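Local coordinates for alpha-acetolactate decarboxylase (Bacillus subtilis subsp. subtilis str. 168, PDB 5XNE), which catalyses the decarboxylation of (2S)-2-acetolactate to (R)-acetoin and carbon dioxide, a step on the route from pyruvate to butanediol, at residues K119-R124 and G185-Y190; T125-E130 and T142-N147; R113-F118 and R152-G157; T83-A88 and D194-I199; G31-G36 and T76-D81. One frame throughout, in Å; residues are numbered along the deposited sequence.

Interaction 1: residues K119-R124 and G185-Y190; sequences KKVQTR and GHVFDY. With ZN (zinc ion), chain D.
Arg124 and His186 meet at the zinc end of two antiparallel strands, 117-124 and 184-192. Four backbone hydrogen bonds join the strands. Gln122 N gives a nearly straight one to Asp189 O (176°), and Phe188 N binds Gln122 O. Arg124 and His186 bond to each other through both N and O. Phe188 and Asp189 together face Gln122, a classic beta bulge that shifts the register by one.

The guanidinium of Arg124 stacks flat on the His186 imidazole, centres 3.8 Å apart and planes at 29°. Arg124 NH2 sits over the ring face, toward its rim. The arginine chain bends at chi2 (112°), which brings Arg124 NE to 3.3 Å from His186 CB. Arg124 CG rests 3.6 Å from Phe188 CZ. On the other side of the sheet, Val121 CG1 faces Val187 CG2 at 4.3 Å.

The metal bond comes from His186 ND1, 2.3 Å from the zinc ion. His173, His175 and three waters complete the site. His186 NE2 is held by the carbonyl of Glu233, and Arg124 NE by a salt bridge to Glu44. This second shell probably fixes the tilt of the imidazole, and the stacked guanidinium would bring positive charge close to the metal-bound waters.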
# COMPACT_ATOMS: atom_id res chain seq x y z
N LYS B 119 6.13 7.17 33.02
CA LYS B 119 7.16 6.78 33.96
C LYS B 119 8.50 6.65 33.23
O LYS B 119 9.52 7.13 33.72
CB LYS B 119 6.81 5.46 34.65
CG LYS B 119 7.85 5.01 35.64
CD LYS B 119 7.31 3.90 36.51
CE LYS B 119 8.25 3.61 37.67
NZ LYS B 119 9.62 3.32 37.20
N LYS B 120 8.48 6.00 32.07
CA LYS B 120 9.65 5.89 31.22
C LYS B 120 9.26 6.10 29.76
O LYS B 120 8.18 5.70 29.34
CB LYS B 120 10.33 4.52 31.35
CG LYS B 120 10.75 4.13 32.76
CD LYS B 120 11.41 2.75 32.76
CE LYS B 120 11.11 1.99 34.05
NZ LYS B 120 9.70 2.19 34.51
N VAL B 121 10.15 6.75 29.01
CA VAL B 121 10.10 6.71 27.54
C VAL B 121 11.52 6.53 27.05
O VAL B 121 12.42 7.25 27.51
CB VAL B 121 9.50 7.98 26.90
CG1 VAL B 121 9.37 7.80 25.38
CG2 VAL B 121 8.16 8.33 27.49
N GLN B 122 11.74 5.59 26.15
CA GLN B 122 13.03 5.49 25.50
C GLN B 122 12.87 5.84 24.03
O GLN B 122 12.00 5.30 23.35
CB GLN B 122 13.65 4.11 25.62
CG GLN B 122 15.05 4.08 25.02
CD GLN B 122 15.71 2.73 25.15
OE1 GLN B 122 15.41 1.79 24.41
NE2 GLN B 122 16.62 2.62 26.11
N THR B 123 13.72 6.74 23.56
CA THR B 123 13.67 7.15 22.16
C THR B 123 15.03 7.11 21.50
O THR B 123 16.06 7.01 22.15
CB THR B 123 13.15 8.59 22.00
OG1 THR B 123 14.12 9.51 22.52
CG2 THR B 123 11.81 8.78 22.73
N ARG B 124 14.99 7.20 20.17
CA ARG B 124 16.14 7.53 19.35
C ARG B 124 15.85 8.76 18.50
O ARG B 124 14.68 9.09 18.25
CB ARG B 124 16.52 6.39 18.42
CG ARG B 124 15.44 6.08 17.37
CD ARG B 124 15.90 6.43 15.95
NE ARG B 124 14.79 6.40 15.00
CZ ARG B 124 14.54 5.33 14.27
NH1 ARG B 124 15.35 4.27 14.39
NH2 ARG B 124 13.52 5.31 13.41
N GLY B 185 11.56 11.86 20.32
CA GLY B 185 12.08 11.14 19.18
C GLY B 185 11.24 9.94 18.82
O GLY B 185 10.05 9.88 19.14
N HIS B 186 11.86 9.00 18.11
CA HIS B 186 11.22 7.75 17.73
C HIS B 186 11.20 6.82 18.94
O HIS B 186 12.23 6.56 19.53
CB HIS B 186 11.98 7.11 16.55
CG HIS B 186 11.54 5.71 16.24
ND1 HIS B 186 10.68 5.42 15.19
CD2 HIS B 186 11.87 4.53 16.80
CE1 HIS B 186 10.49 4.12 15.14
NE2 HIS B 186 11.19 3.55 16.11
N VAL B 187 10.03 6.31 19.29
CA VAL B 187 9.86 5.54 20.52
C VAL B 187 10.25 4.07 20.37
O VAL B 187 9.76 3.38 19.47
CB VAL B 187 8.40 5.63 21.00
CG1 VAL B 187 8.15 4.70 22.20
CG2 VAL B 187 8.07 7.07 21.35
N PHE B 188 11.14 3.60 21.26
CA PHE B 188 11.49 2.18 21.37
C PHE B 188 10.66 1.46 22.44
O PHE B 188 10.31 0.29 22.30
CB PHE B 188 12.97 2.00 21.73
CG PHE B 188 13.93 2.22 20.60
CD1 PHE B 188 13.58 1.91 19.29
CD2 PHE B 188 15.19 2.74 20.85
CE1 PHE B 188 14.49 2.11 18.25
CE2 PHE B 188 16.09 2.96 19.82
CZ PHE B 188 15.74 2.64 18.52
N ASP B 189 10.39 2.17 23.54
CA ASP B 189 9.75 1.56 24.70
C ASP B 189 9.17 2.66 25.57
O ASP B 189 9.58 3.82 25.48
CB ASP B 189 10.74 0.70 25.48
CG ASP B 189 10.07 -0.19 26.51
OD1 ASP B 189 8.88 -0.54 26.33
OD2 ASP B 189 10.73 -0.55 27.51
N TYR B 190 8.20 2.30 26.41
CA TYR B 190 7.61 3.28 27.31
C TYR B 190 6.80 2.61 28.41
O TYR B 190 6.33 1.48 28.25
CB TYR B 190 6.73 4.26 26.54
CG TYR B 190 5.66 3.60 25.70
CD1 TYR B 190 5.95 3.15 24.42
CD2 TYR B 190 4.37 3.46 26.17
CE1 TYR B 190 4.98 2.56 23.64
CE2 TYR B 190 3.39 2.87 25.39
CZ TYR B 190 3.70 2.42 24.12
OH TYR B 190 2.74 1.83 23.35
ZN ZN D . 10.00 6.63 13.36
O HOH W 1 11.17 5.38 11.80
O HOH W 2 9.83 7.64 11.37
O HOH W 3 12.09 7.53 13.07

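Interaction 2: residues T125-E130 and T142-N147; sequences TVELQE and TQPIFN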
# COMPACT_ATOMS: atom_id res chain seq x y z
N THR B 125 16.89 9.43 18.04
CA THR B 125 16.73 10.44 17.00
C THR B 125 17.74 10.15 15.90
O THR B 125 18.94 10.23 16.14
CB THR B 125 16.92 11.87 17.50
OG1 THR B 125 18.23 12.00 18.08
CG2 THR B 125 15.87 12.24 18.54
N VAL B 126 17.27 9.80 14.72
CA VAL B 126 18.19 9.66 13.59
C VAL B 126 18.88 11.01 13.36
O VAL B 126 18.29 12.07 13.59
CB VAL B 126 17.50 9.20 12.28
CG1 VAL B 126 17.04 7.74 12.40
CG2 VAL B 126 16.36 10.14 11.91
N GLU B 127 20.14 10.95 12.92
CA GLU B 127 20.95 12.14 12.73
C GLU B 127 21.36 12.33 11.28
O GLU B 127 21.45 11.36 10.53
CB GLU B 127 22.24 12.07 13.56
CG GLU B 127 22.05 12.05 15.05
CD GLU B 127 23.40 12.07 15.77
OE1 GLU B 127 24.19 11.12 15.58
OE2 GLU B 127 23.67 13.04 16.51
N LEU B 128 21.63 13.58 10.94
CA LEU B 128 22.00 13.95 9.57
C LEU B 128 23.12 13.07 9.03
O LEU B 128 24.15 12.87 9.68
CB LEU B 128 22.39 15.45 9.52
CG LEU B 128 22.68 16.18 8.19
CD1 LEU B 128 22.81 17.68 8.41
CD2 LEU B 128 23.96 15.71 7.51
N GLN B 129 22.90 12.56 7.83
CA GLN B 129 23.82 11.69 7.12
C GLN B 129 24.55 12.44 6.02
O GLN B 129 24.00 13.36 5.44
CB GLN B 129 23.07 10.50 6.51
CG GLN B 129 22.27 9.69 7.52
CD GLN B 129 23.16 8.86 8.42
OE1 GLN B 129 23.97 8.06 7.95
NE2 GLN B 129 23.03 9.06 9.73
N GLU B 130 25.77 12.02 5.73
CA GLU B 130 26.53 12.61 4.63
C GLU B 130 26.63 11.66 3.45
O GLU B 130 26.81 10.46 3.62
CB GLU B 130 27.93 13.01 5.09
CG GLU B 130 27.96 14.01 6.22
CD GLU B 130 29.27 14.79 6.27
OE1 GLU B 130 30.32 14.18 6.56
OE2 GLU B 130 29.23 16.02 6.02
N THR B 142 24.70 4.05 15.16
CA THR B 142 25.25 5.08 16.04
C THR B 142 24.24 6.17 16.39
O THR B 142 24.63 7.31 16.68
CB THR B 142 26.48 5.75 15.42
OG1 THR B 142 26.11 6.36 14.18
CG2 THR B 142 27.59 4.73 15.19
N GLN B 143 22.96 5.84 16.37
CA GLN B 143 21.92 6.80 16.71
C GLN B 143 21.97 7.14 18.21
O GLN B 143 22.23 6.27 19.04
CB GLN B 143 20.53 6.26 16.33
CG GLN B 143 20.03 5.15 17.24
CD GLN B 143 19.03 4.23 16.57
OE1 GLN B 143 18.31 4.62 15.65
NE2 GLN B 143 18.99 2.98 17.02
N PRO B 144 21.73 8.41 18.54
CA PRO B 144 21.55 8.79 19.94
C PRO B 144 20.29 8.15 20.50
O PRO B 144 19.25 8.15 19.82
CB PRO B 144 21.41 10.32 19.88
CG PRO B 144 22.06 10.68 18.60
CD PRO B 144 21.75 9.58 17.66
N ILE B 145 20.39 7.59 21.69
CA ILE B 145 19.25 7.01 22.38
C ILE B 145 19.02 7.79 23.66
O ILE B 145 19.96 8.07 24.40
CB ILE B 145 19.46 5.52 22.68
CG1 ILE B 145 19.69 4.75 21.38
CG2 ILE B 145 18.26 4.95 23.44
CD1 ILE B 145 19.84 3.25 21.57
N PHE B 146 17.78 8.18 23.91
CA PHE B 146 17.46 8.97 25.08
C PHE B 146 16.55 8.19 26.02
O PHE B 146 15.68 7.43 25.58
CB PHE B 146 16.79 10.29 24.68
CG PHE B 146 17.62 11.13 23.76
CD1 PHE B 146 17.54 10.97 22.39
CD2 PHE B 146 18.47 12.11 24.27
CE1 PHE B 146 18.31 11.76 21.54
CE2 PHE B 146 19.24 12.89 23.43
CZ PHE B 146 19.16 12.72 22.06
N ASN B 147 16.77 8.36 27.32
CA ASN B 147 15.86 7.80 28.31
C ASN B 147 15.26 8.91 29.16
O ASN B 147 15.97 9.71 29.75
CB ASN B 147 16.59 6.79 29.19
CG ASN B 147 17.13 5.61 28.40
OD1 ASN B 147 16.39 4.72 28.01
ND2 ASN B 147 18.44 5.61 28.16
O HOH W 4 24.05 8.66 14.37
O HOH W 5 26.20 9.73 17.23
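Glu127 lays its carboxylate against the ring of Pro144, and the two side chains run obliquely to each other. Glu127 CD is 3.4 Å from Pro144 CG, and Glu127 CG also touches the ring, 3.6 Å from Pro144 CD. With its CG opposite the carbonyl carbon (chi1 -64°) and the chain extended beyond it, Glu127 carries OE1 past the ring toward Thr142. There two waters bridge the segments. Both donate to Glu127 OE1. One also donates to Thr142 O, and the other is hydrogen-bonded to Thr142 OG1.

Thr125 stands at about a right angle to both Pro144 and Phe146. Its hydroxyl lies in the plane of the Phe146 ring, at the edge, with Thr125 OG1 3.5 Å from Phe146 CE1. Thr125 CG2 is 3.9 Å from Phe146 CE1. Thr125 N donates to Pro144 O at 3.2 Å (152°), the one direct hydrogen bond across the pair.

Segment 125-130 leaves strand 117-124 as a loop, and segment 142-147 leads into strand 145-149. The contact thus lies where two neighbouring strands give way to loops at the surface. Gln143 OE1 turns to Arg124, the arginine stacked on a zinc ligand. Glu127 packs its CG and carboxylate on the proline, while OE1 accepts from two waters, which probably stabilise the negative charge of the group.

Interaction 3: residues R113-F118 and R152-G157; sequences RIDGLF and RGTIVG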
# COMPACT_ATOMS: atom_id res chain seq x y z
N ARG B 113 -2.86 8.66 19.75
CA ARG B 113 -2.25 9.69 20.55
C ARG B 113 -2.43 9.38 22.03
O ARG B 113 -3.53 9.03 22.47
CB ARG B 113 -2.86 11.04 20.21
CG ARG B 113 -2.29 12.20 20.95
CD ARG B 113 -2.98 13.46 20.47
NE ARG B 113 -2.61 14.58 21.31
CZ ARG B 113 -2.87 15.84 21.00
NH1 ARG B 113 -3.47 16.13 19.84
NH2 ARG B 113 -2.51 16.80 21.83
N ILE B 114 -1.34 9.51 22.77
CA ILE B 114 -1.31 9.32 24.21
C ILE B 114 -0.87 10.64 24.83
O ILE B 114 0.24 11.08 24.56
CB ILE B 114 -0.29 8.24 24.63
CG1 ILE B 114 -0.75 6.81 24.36
CG2 ILE B 114 -0.03 8.35 26.07
CD1 ILE B 114 0.26 5.81 24.91
N ASP B 115 -1.72 11.26 25.64
CA ASP B 115 -1.34 12.50 26.30
C ASP B 115 -1.33 12.31 27.80
O ASP B 115 -2.34 11.92 28.38
CB ASP B 115 -2.29 13.64 25.94
CG ASP B 115 -2.32 13.91 24.45
OD1 ASP B 115 -1.39 14.57 23.95
OD2 ASP B 115 -3.28 13.47 23.80
N GLY B 116 -0.20 12.57 28.43
CA GLY B 116 -0.15 12.43 29.88
C GLY B 116 1.26 12.33 30.42
O GLY B 116 2.17 12.98 29.91
N LEU B 117 1.42 11.52 31.46
CA LEU B 117 2.70 11.36 32.12
C LEU B 117 3.23 9.95 31.97
O LEU B 117 2.52 8.97 32.19
CB LEU B 117 2.61 11.71 33.61
CG LEU B 117 2.75 13.21 33.90
CD1 LEU B 117 1.55 14.01 33.40
CD2 LEU B 117 3.02 13.46 35.39
N PHE B 118 4.50 9.85 31.59
CA PHE B 118 5.12 8.57 31.36
C PHE B 118 6.19 8.32 32.38
O PHE B 118 7.06 9.16 32.58
CB PHE B 118 5.69 8.52 29.95
CG PHE B 118 4.68 8.86 28.91
CD1 PHE B 118 4.49 10.17 28.52
CD2 PHE B 118 3.88 7.87 28.37
CE1 PHE B 118 3.54 10.49 27.59
CE2 PHE B 118 2.94 8.19 27.43
CZ PHE B 118 2.77 9.50 27.04
N ARG B 152 6.13 14.48 31.26
CA ARG B 152 4.83 14.81 30.68
C ARG B 152 5.01 15.12 29.20
O ARG B 152 5.99 15.74 28.81
CB ARG B 152 4.20 16.00 31.42
CG ARG B 152 2.85 16.45 30.87
CD ARG B 152 2.32 17.65 31.66
NE ARG B 152 3.32 18.72 31.71
CZ ARG B 152 3.06 20.00 31.48
NH1 ARG B 152 1.82 20.39 31.17
NH2 ARG B 152 4.04 20.90 31.54
N GLY B 153 4.07 14.67 28.37
CA GLY B 153 4.14 14.96 26.95
C GLY B 153 3.14 14.14 26.15
O GLY B 153 2.09 13.73 26.66
N THR B 154 3.49 13.87 24.90
CA THR B 154 2.58 13.22 23.98
C THR B 154 3.32 12.17 23.18
O THR B 154 4.35 12.47 22.59
CB THR B 154 1.95 14.24 23.01
OG1 THR B 154 1.18 15.20 23.75
CG2 THR B 154 1.04 13.55 21.98
N ILE B 155 2.79 10.95 23.18
CA ILE B 155 3.22 9.93 22.23
C ILE B 155 2.19 9.90 21.11
O ILE B 155 1.00 9.89 21.37
CB ILE B 155 3.34 8.55 22.87
CG1 ILE B 155 4.51 8.52 23.86
CG2 ILE B 155 3.51 7.47 21.80
CD1 ILE B 155 4.69 7.19 24.58
N VAL B 156 2.66 9.91 19.87
CA VAL B 156 1.78 10.02 18.73
C VAL B 156 2.32 9.19 17.56
O VAL B 156 3.53 9.15 17.31
CB VAL B 156 1.67 11.48 18.36
CG1 VAL B 156 2.97 12.01 18.39
CG2 VAL B 156 1.28 11.66 16.99
N GLY B 157 1.42 8.53 16.85
CA GLY B 157 1.85 7.75 15.69
C GLY B 157 0.71 6.98 15.10
O GLY B 157 -0.44 7.40 15.16
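Thr154 OG1 donates to Asp115 OD1 at 2.7 Å, nearly in line with the carboxylate C-O bond. The two side chains lie alongside and point the same way. Arg113, on the same strand as Asp115, grips that oxygen as well, side-on through NE and NH2. The bond from Arg113 NE to Asp115 OD1 is 2.9 Å long and uses the syn lone pair, while NH2 comes from above the carboxylate plane. OD1 lies in the guanidinium plane, but the carboxylate is turned out of it. Three donors on one oxygen should fix its rotation and probably favour its charged form. Arg113 NH1 has a second carboxylate partner in Asp49. On the same face, Leu117 CD1 packs on Arg152 CG at 3.7 Å.

These groups stand on an antiparallel pairing of strand 113-115 with strand 152-157, at 173°. Ile114 and Ile155 bond to each other in both directions, and so do Gly116 and Gly153. Gly116 marks the corner where the chain leaves strand 109-115 for strand 117-124. Its backbone angles call for glycine. Strand 151-160 pairs on both sides of this corner.

The opposite face is apolar. Ile114 CB and Ile155 CB are 4.0 Å apart. Phe118 comes in obliquely, with Phe118 CE2 3.5 Å from Ile155 CD1. Phe118 CE1, at the ring edge, is 3.7 Å from Gly153 O.

Interaction 4: residues T83-A88 and D194-I199; sequences THKIDA and DCTVTI
This contact is an antiparallel strand pairing, between Thr83-Ile86 of strand 82-86 and Cys195-Thr198 of strand 195-208. It sits well out from the centre of the chain, about 20 Å from it to the centre of the contact. The axes of strands 83-86 and 195-199 approach to 4.7 Å, at 157°.

Backbone hydrogen bonds set the register. His84 and Val197 bond to each other through both N and O, and the shorter link is Val197 N to His84 O at 2.7 Å. Ile86 and Cys195 form the second such pair, with Ile86 N to Cys195 O nearly straight (171°).

On one face the side chains are apolar and close. Ile86 CD1 presses on Val197 CG2 at 3.5 Å, tighter than usual for two carbons. The isoleucine chi2 of 57° bends CD1 back toward that methyl. Ile86 CB lies 3.9 Å from Cys195 SG. Phe95 of helix 92-100 packs against both Ile86 and Val197. His84 shares this face, and its NE2 is hydrogen-bonded to Glu98 of the same helix.

The other face is polar. Lys85 curls over Thr196 by bends at chi2 and chi3, which puts Lys85 NZ 3.6 Å from Thr196 CB. Thr83 CG2 meets Thr198 CG2 at 4.3 Å. Thr198 also touches Phe78 and Pro80.

Strand 195-208 is thus paired along both edges, with strand 82-86 on one and strand 109-115 on the other. Helix 92-100 packs on the Ile86 and Val197 face of this antiparallel sheet.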
# COMPACT_ATOMS: atom_id res chain seq x y z
N THR B 83 -11.91 7.16 22.60
CA THR B 83 -11.07 7.58 23.71
C THR B 83 -10.98 6.49 24.76
O THR B 83 -11.88 5.66 24.90
CB THR B 83 -11.58 8.87 24.36
OG1 THR B 83 -12.83 8.61 25.00
CG2 THR B 83 -11.74 9.96 23.32
N HIS B 84 -9.88 6.49 25.50
CA HIS B 84 -9.63 5.47 26.50
C HIS B 84 -8.73 6.09 27.56
O HIS B 84 -7.89 6.95 27.24
CB HIS B 84 -8.97 4.24 25.86
CG HIS B 84 -9.04 3.01 26.71
ND1 HIS B 84 -10.22 2.51 27.21
CD2 HIS B 84 -8.06 2.17 27.13
CE1 HIS B 84 -9.97 1.42 27.91
NE2 HIS B 84 -8.67 1.19 27.88
N LYS B 85 -8.91 5.68 28.81
CA LYS B 85 -8.08 6.22 29.88
C LYS B 85 -7.19 5.13 30.44
O LYS B 85 -7.63 4.00 30.66
CB LYS B 85 -8.95 6.83 30.98
CG LYS B 85 -9.73 8.06 30.54
CD LYS B 85 -8.81 9.23 30.23
CE LYS B 85 -9.17 10.46 31.07
NZ LYS B 85 -8.66 11.73 30.47
N ILE B 86 -5.91 5.45 30.65
CA ILE B 86 -5.01 4.53 31.32
C ILE B 86 -4.78 5.16 32.69
O ILE B 86 -4.17 6.23 32.81
CB ILE B 86 -3.69 4.32 30.54
CG1 ILE B 86 -3.86 3.30 29.41
CG2 ILE B 86 -2.62 3.77 31.46
CD1 ILE B 86 -4.91 3.62 28.40
N ASP B 87 -5.32 4.51 33.71
CA ASP B 87 -5.42 5.09 35.04
C ASP B 87 -4.12 4.98 35.82
O ASP B 87 -3.78 5.85 36.62
CB ASP B 87 -6.52 4.41 35.85
CG ASP B 87 -7.90 4.66 35.28
OD1 ASP B 87 -8.15 5.75 34.73
OD2 ASP B 87 -8.74 3.74 35.41
N ALA B 88 -3.41 3.89 35.59
CA ALA B 88 -2.24 3.59 36.39
C ALA B 88 -1.11 3.04 35.55
O ALA B 88 -1.23 2.90 34.33
CB ALA B 88 -2.61 2.60 37.50
N ASP B 194 0.09 7.64 33.81
CA ASP B 194 -1.32 7.83 33.51
C ASP B 194 -1.43 8.67 32.24
O ASP B 194 -0.64 9.59 32.02
CB ASP B 194 -2.04 8.51 34.67
CG ASP B 194 -1.52 9.90 34.95
OD1 ASP B 194 -1.99 10.85 34.30
OD2 ASP B 194 -0.62 10.03 35.81
N CYS B 195 -2.42 8.36 31.41
CA CYS B 195 -2.59 9.12 30.18
C CYS B 195 -4.00 9.00 29.62
O CYS B 195 -4.75 8.09 29.97
CB CYS B 195 -1.58 8.66 29.11
SG CYS B 195 -1.94 7.05 28.32
N THR B 196 -4.34 9.93 28.74
CA THR B 196 -5.53 9.82 27.92
C THR B 196 -5.13 9.32 26.54
O THR B 196 -4.14 9.78 25.96
CB THR B 196 -6.28 11.17 27.81
OG1 THR B 196 -7.38 11.04 26.90
CG2 THR B 196 -5.36 12.27 27.33
N VAL B 197 -5.89 8.34 26.03
CA VAL B 197 -5.68 7.83 24.69
C VAL B 197 -6.78 8.32 23.77
O VAL B 197 -7.96 8.37 24.14
CB VAL B 197 -5.65 6.30 24.66
CG1 VAL B 197 -5.27 5.80 23.26
CG2 VAL B 197 -4.66 5.77 25.68
N THR B 198 -6.40 8.69 22.55
CA THR B 198 -7.37 9.06 21.53
C THR B 198 -6.96 8.34 20.25
O THR B 198 -5.77 8.29 19.93
CB THR B 198 -7.42 10.58 21.31
OG1 THR B 198 -7.54 11.24 22.57
CG2 THR B 198 -8.62 10.95 20.48
N ILE B 199 -7.93 7.76 19.56
CA ILE B 199 -7.68 6.95 18.36
C ILE B 199 -8.57 7.40 17.21
O ILE B 199 -9.75 7.73 17.39
CB ILE B 199 -7.91 5.45 18.64
CG1 ILE B 199 -6.99 4.97 19.77
CG2 ILE B 199 -7.66 4.61 17.40
CD1 ILE B 199 -7.16 3.51 20.15

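Interaction 5: residues G31-G36 and T76-D81; sequences GDFGIG and TFFTPD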
# COMPACT_ATOMS: atom_id res chain seq x y z
N GLY B 31 -2.78 16.85 6.33
CA GLY B 31 -3.09 16.45 7.69
C GLY B 31 -2.71 17.47 8.73
O GLY B 31 -2.05 18.47 8.44
N ASP B 32 -3.16 17.20 9.95
CA ASP B 32 -2.75 18.00 11.10
C ASP B 32 -2.04 17.15 12.15
O ASP B 32 -1.82 17.58 13.27
CB ASP B 32 -3.96 18.69 11.73
CG ASP B 32 -5.09 17.72 12.05
OD1 ASP B 32 -4.85 16.53 12.34
OD2 ASP B 32 -6.26 18.18 12.01
N PHE B 33 -1.66 15.93 11.75
CA PHE B 33 -1.13 14.92 12.64
C PHE B 33 -0.19 14.05 11.83
O PHE B 33 -0.51 13.69 10.71
CB PHE B 33 -2.30 14.10 13.20
CG PHE B 33 -1.92 12.98 14.13
CD1 PHE B 33 -1.42 11.77 13.64
CD2 PHE B 33 -2.16 13.11 15.49
CE1 PHE B 33 -1.12 10.73 14.49
CE2 PHE B 33 -1.87 12.06 16.35
CZ PHE B 33 -1.37 10.86 15.85
N GLY B 34 0.98 13.73 12.37
CA GLY B 34 1.84 12.78 11.67
C GLY B 34 3.22 12.59 12.25
O GLY B 34 3.60 13.25 13.23
N ILE B 35 3.97 11.66 11.65
CA ILE B 35 5.33 11.32 12.07
C ILE B 35 6.17 11.03 10.83
O ILE B 35 5.65 10.87 9.73
CB ILE B 35 5.39 10.10 13.01
CG1 ILE B 35 4.80 8.85 12.33
CG2 ILE B 35 4.67 10.38 14.33
CD1 ILE B 35 5.06 7.55 13.10
N GLY B 36 7.48 10.98 11.01
CA GLY B 36 8.34 10.65 9.89
C GLY B 36 9.74 11.14 10.15
O GLY B 36 10.19 11.25 11.30
N THR B 76 -2.32 12.55 8.71
CA THR B 76 -3.76 12.42 8.61
C THR B 76 -4.41 13.62 9.26
O THR B 76 -3.75 14.37 10.00
CB THR B 76 -4.27 11.13 9.27
OG1 THR B 76 -5.59 10.84 8.78
CG2 THR B 76 -4.31 11.27 10.78
N PHE B 77 -5.69 13.81 8.97
CA PHE B 77 -6.48 14.77 9.72
C PHE B 77 -7.13 13.99 10.85
O PHE B 77 -8.04 13.17 10.62
CB PHE B 77 -7.51 15.47 8.83
CG PHE B 77 -6.92 16.50 7.92
CD1 PHE B 77 -6.44 17.70 8.42
CD2 PHE B 77 -6.79 16.24 6.56
CE1 PHE B 77 -5.87 18.65 7.58
CE2 PHE B 77 -6.22 17.18 5.71
CZ PHE B 77 -5.76 18.38 6.22
N PHE B 78 -6.62 14.21 12.05
CA PHE B 78 -6.99 13.42 13.21
C PHE B 78 -8.41 13.77 13.65
O PHE B 78 -8.76 14.94 13.77
CB PHE B 78 -6.00 13.65 14.34
CG PHE B 78 -6.12 12.67 15.47
CD1 PHE B 78 -7.09 12.83 16.46
CD2 PHE B 78 -5.25 11.59 15.56
CE1 PHE B 78 -7.19 11.91 17.50
CE2 PHE B 78 -5.35 10.68 16.59
CZ PHE B 78 -6.31 10.84 17.57
N THR B 79 -9.20 12.73 13.89
CA THR B 79 -10.55 12.90 14.43
C THR B 79 -10.67 12.00 15.65
O THR B 79 -10.27 10.84 15.61
CB THR B 79 -11.64 12.55 13.40
OG1 THR B 79 -11.55 11.16 13.07
CG2 THR B 79 -11.45 13.37 12.14
N PRO B 80 -11.22 12.51 16.75
CA PRO B 80 -11.25 11.71 17.98
C PRO B 80 -12.35 10.64 17.99
O PRO B 80 -13.36 10.79 18.69
CB PRO B 80 -11.51 12.76 19.06
CG PRO B 80 -12.25 13.85 18.36
CD PRO B 80 -11.70 13.89 16.96
N ASP B 81 -12.15 9.56 17.25
CA ASP B 81 -13.19 8.53 17.10
C ASP B 81 -13.39 7.70 18.36
O ASP B 81 -14.51 7.27 18.66
CB ASP B 81 -12.85 7.60 15.94
CG ASP B 81 -12.70 8.35 14.63
OD1 ASP B 81 -13.24 9.46 14.50
OD2 ASP B 81 -12.03 7.82 13.72
O HOH W 6 -8.65 16.79 11.85
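Asp32 and Phe33 both face Thr76 in a classic beta bulge, with Asp32 N donating to Thr76 O and Thr76 N to Phe33 O, each at 2.9 Å.

Asp32 also binds through its side chain. Its CG sits between the backbone N and the carbonyl carbon (chi1 52°), which turns Asp32 OD1 to Phe78 N at 2.9 Å. That bond is nearly straight (173°) and arrives on the syn side of the carboxylate. A water donates to Asp32 OD2 and Phe78 O, a second bridge between the same two residues. Asp32 OD2 also lies at the edge of the Phe77 ring, in its plane.

Gly31 follows helix 27-30 directly. Its CA sits squarely over the face of Phe77, 3.5 Å from the ring centroid, a CH-pi contact. Phe33 and Phe78 meet obliquely, with planes at 32°. Phe78 CD2 lies over one face of Phe33, near the rim, 3.4 Å from Phe33 CD2. Phe158 meets the Phe33 ring edge-to-face.

The aspartate thus holds the backbone of 76-78 where it leaves strand 73-76, and Phe78 packs on Phe33 beside it. Gly31 CA comes to 3.2 Å from Thr76 O, a close approach of the two backbones that glycine permits.

In chain order, interaction 5 opens first and closes before any of the others begins. Interaction 4 encloses the other three, and interaction 2 is nested inside both 1 and 3, which cross each other. Interactions 3 and 4, centres about 9 Å apart, meet where strand 109-115 pairs with strand 195-208. Interactions 1 and 3, centres about 11 Å apart, share strand 117-124. Interaction 2 extends that strand and its neighbour 145-149 into loops, its centre about 30 Å from that of interaction 4. Interaction 5 touches 3 through Phe33 on Val156, and 4 through Phe78 on Thr198. Together they knit distant parts of the chain into a strand framework, with interaction 1 supplying a zinc ligand.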